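Local coordinates for protein peptide synthetase NRPS type II-PCP (Streptomyces verticillus, PDB 4NEO) that is a small, free-standing helical peptidyl carrier protein of the nonribosomal peptide synthetase family, carrying a phosphopantetheine attachment site, at residues D32-H37 with R74-M79. Numbering follows the deposited sequence.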
ATOM      1  N   ASP A  32      11.860  -1.960  -9.928  1.00 79.21           N
ATOM      2  CA  ASP A  32      12.032  -3.362  -9.591  0.70 80.09           C
ATOM      3  C   ASP A  32      11.416  -3.626  -8.231  1.00 75.63           C
ATOM      4  O   ASP A  32      10.860  -4.682  -7.987  1.00 77.58           O
ATOM      5  CB  ASP A  32      13.510  -3.741  -9.606  0.70 86.30           C
ATOM      6  CG  ASP A  32      14.112  -3.686 -11.010  0.70 92.34           C
ATOM      7  OD1 ASP A  32      13.370  -3.399 -11.978  0.70 91.04           O
ATOM      8  OD2 ASP A  32      15.328  -3.930 -11.143  0.70 98.10           O
ATOM      9  N   SER A  33      11.529  -2.646  -7.353  1.00 72.30           N
ATOM     10  CA  SER A  33      10.877  -2.716  -6.066  1.00 69.66           C
ATOM     11  C   SER A  33      10.848  -1.345  -5.413  1.00 65.40           C
ATOM     12  O   SER A  33      11.522  -0.390  -5.845  1.00 65.47           O
ATOM     13  CB  SER A  33      11.592  -3.668  -5.130  1.00 70.86           C
ATOM     14  OG  SER A  33      12.904  -3.173  -4.901  1.00 75.09           O
ATOM     15  N   VAL A  34      10.047  -1.292  -4.363  1.00 61.05           N
ATOM     16  CA  VAL A  34       9.818  -0.089  -3.605  1.00 63.18           C
ATOM     17  C   VAL A  34       9.970  -0.468  -2.117  1.00 62.08           C
ATOM     18  O   VAL A  34       9.410  -1.489  -1.662  1.00 64.14           O
ATOM     19  CB  VAL A  34       8.403   0.408  -3.901  1.00 61.64           C
ATOM     20  CG1 VAL A  34       7.873   1.239  -2.761  1.00 59.73           C
ATOM     21  CG2 VAL A  34       8.412   1.187  -5.214  1.00 65.95           C
ATOM     22  N   GLY A  35      10.728   0.340  -1.382  1.00 57.77           N
ATOM     23  CA  GLY A  35      10.880   0.150   0.084  1.00 63.48           C
ATOM     24  C   GLY A  35       9.608   0.547   0.901  1.00 54.32           C
ATOM     25  O   GLY A  35       8.832   1.393   0.469  1.00 54.20           O
ATOM     26  N   PRO A  36       9.411  -0.070   2.070  1.00 55.90           N
ATOM     27  CA  PRO A  36       8.222   0.184   2.879  1.00 51.88           C
ATOM     28  C   PRO A  36       8.027   1.650   3.349  1.00 51.27           C
ATOM     29  O   PRO A  36       6.887   2.043   3.582  1.00 48.36           O
ATOM     30  CB  PRO A  36       8.385  -0.775   4.064  1.00 55.87           C
ATOM     31  CG  PRO A  36       9.843  -1.076   4.158  1.00 62.01           C
ATOM     32  CD  PRO A  36      10.475  -0.770   2.827  1.00 63.32           C
ATOM     33  N   HIS A  37       9.104   2.439   3.447  1.00 49.45           N
ATOM     34  CA  HIS A  37       9.041   3.792   3.998  1.00 54.92           C
ATOM     35  C   HIS A  37       9.381   4.878   3.021  1.00 58.85           C
ATOM     36  O   HIS A  37       9.570   6.035   3.438  1.00 57.28           O
ATOM     37  CB  HIS A  37       9.914   3.898   5.252  1.00 55.62           C
ATOM     38  CG  HIS A  37       9.543   2.889   6.258  1.00 52.41           C
ATOM     39  ND1 HIS A  37       8.320   2.912   6.888  1.00 51.55           N
ATOM     40  CD2 HIS A  37      10.160   1.764   6.660  1.00 55.68           C
ATOM     41  CE1 HIS A  37       8.206   1.835   7.651  1.00 50.43           C
ATOM     42  NE2 HIS A  37       9.303   1.117   7.523  1.00 55.79           N
ATOM     43  N   ARG A  74       1.155   7.975   2.484  1.00 50.69           N
ATOM     44  CA  ARG A  74       2.262   8.243   1.576  1.00 52.13           C
ATOM     45  C   ARG A  74       3.395   7.217   1.548  1.00 50.44           C
ATOM     46  O   ARG A  74       4.332   7.413   0.794  1.00 50.89           O
ATOM     47  CB  ARG A  74       2.873   9.625   1.839  1.00 61.47           C
ATOM     48  CG  ARG A  74       1.864  10.724   2.082  1.00 69.24           C
ATOM     49  CD  ARG A  74       2.272  12.020   1.472  1.00 73.58           C
ATOM     50  NE  ARG A  74       1.613  12.247   0.175  1.00 84.66           N
ATOM     51  CZ  ARG A  74       2.243  12.530  -0.969  1.00101.97           C
ATOM     52  NH1 ARG A  74       3.579  12.570  -1.012  1.00104.04           N
ATOM     53  NH2 ARG A  74       1.538  12.772  -2.088  1.00107.28           N
ATOM     54  N   THR A  75       3.378   6.181   2.384  1.00 45.24           N
ATOM     55  CA  THR A  75       4.344   5.089   2.277  1.00 44.20           C
ATOM     56  C   THR A  75       3.587   3.784   2.137  1.00 44.24           C
ATOM     57  O   THR A  75       2.376   3.691   2.469  1.00 40.88           O
ATOM     58  CB  THR A  75       5.308   5.003   3.442  1.00 46.41           C
ATOM     59  OG1 THR A  75       4.602   4.652   4.649  1.00 46.06           O
ATOM     60  CG2 THR A  75       6.050   6.339   3.616  1.00 51.53           C
ATOM     61  N   VAL A  76       4.276   2.770   1.631  1.00 41.31           N
ATOM     62  CA  VAL A  76       3.684   1.458   1.544  1.00 42.73           C
ATOM     63  C   VAL A  76       3.340   0.953   2.957  1.00 44.75           C
ATOM     64  O   VAL A  76       2.252   0.400   3.156  1.00 41.72           O
ATOM     65  CB  VAL A  76       4.657   0.462   0.899  1.00 41.90           C
ATOM     66  CG1 VAL A  76       4.282  -0.981   1.216  1.00 43.45           C
ATOM     67  CG2 VAL A  76       4.803   0.705  -0.608  1.00 45.58           C
ATOM     68  N   ALA A  77       4.278   1.080   3.915  1.00 43.50           N
ATOM     69  CA  ALA A  77       3.997   0.610   5.315  1.00 45.02           C
ATOM     70  C   ALA A  77       2.803   1.348   5.978  1.00 45.35           C
ATOM     71  O   ALA A  77       2.011   0.737   6.692  1.00 43.24           O
ATOM     72  CB  ALA A  77       5.215   0.737   6.195  1.00 45.92           C
ATOM     73  N   GLY A  78       2.733   2.656   5.755  1.00 41.91           N
ATOM     74  CA  GLY A  78       1.667   3.507   6.264  1.00 42.80           C
ATOM     75  C   GLY A  78       0.340   3.074   5.685  1.00 43.03           C
ATOM     76  O   GLY A  78      -0.610   2.886   6.417  1.00 41.75           O
HETATM   77  N   MSE A  79       0.305   2.869   4.369  1.00 42.04           N
HETATM   78  CA  MSE A  79      -0.907   2.456   3.686  1.00 42.48           C
HETATM   79  C   MSE A  79      -1.346   1.117   4.161  1.00 44.20           C
HETATM   80  O   MSE A  79      -2.549   0.885   4.380  1.00 41.09           O
HETATM   81  CB  MSE A  79      -0.726   2.511   2.181  1.00 43.33           C
HETATM   82  CG  MSE A  79      -1.996   2.090   1.422  1.00 44.84           C
HETATM   83 SE   MSE A  79      -1.678   2.373  -0.526  1.00 46.55          SE
HETATM   84  CE  MSE A  79      -3.547   2.210  -0.987  1.00 42.16           C
TER
HETATM   85  O   HOH W   1       6.792   3.206   0.337  1.00 44.87           O
HETATM   86  O   HOH W   2       6.213   4.804   6.884  1.00 43.73           O
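Pro36 O receives the backbone N-H of Ala77 in a short, nearly straight hydrogen bond, with N and O 2.8 Å apart and an N-H...O angle of 169°. Ala77 N lies in the carbonyl plane, and its N-H points at a lone pair of Pro36 O. Val76 N also comes near Pro36 O but is badly angled for a bond; it is satisfied instead by a water, 2.9 Å from that nitrogen, which donates to Gly35 O. Two successive carbonyls of the loop 32-37 thus serve two successive amides in the first turn of helix 76-86, one directly and one through water.

Apolar groups close in around these bonds. On the buried side, Val34 CG1 meets Val76 CG2 at 3.8 Å, and Val34 packs further on Leu43 while Val76 reaches Trp25 of helix 7-28. Toward the surface, the Ala77 methyl lies 4.1 Å from Pro36 CB and meets the His37 ring obliquely, its CB 3.5 Å from CE1. Pro36 CB lies over one face of that ring, toward its rim, and a second water sits in the ring plane, linking His37 ND1 to Thr75 OG1.

Thr75 is the N-cap of helix 76-86. Its chi1 of 66° sets OG1 between the backbone N and the carbonyl carbon, where it accepts from Gly78 N at 2.9 Å, and turns CG2 toward His37 O. Farther out, Glu38 OE2 takes the N-H of Gly35, and Arg74, just after helix 67-73, is salt-bridged to Asp39 in the next part of the loop.

The long loop of the carrier-protein helical bundle is joined to the start of its last helix by one direct backbone bond and water bridges, within a small apolar contact. Of the first-turn N-H groups, Ala77 N is met by a loop carbonyl and Val76 N by water, while the N-cap hydroxyl serves Gly78 N from within the helix's own segment.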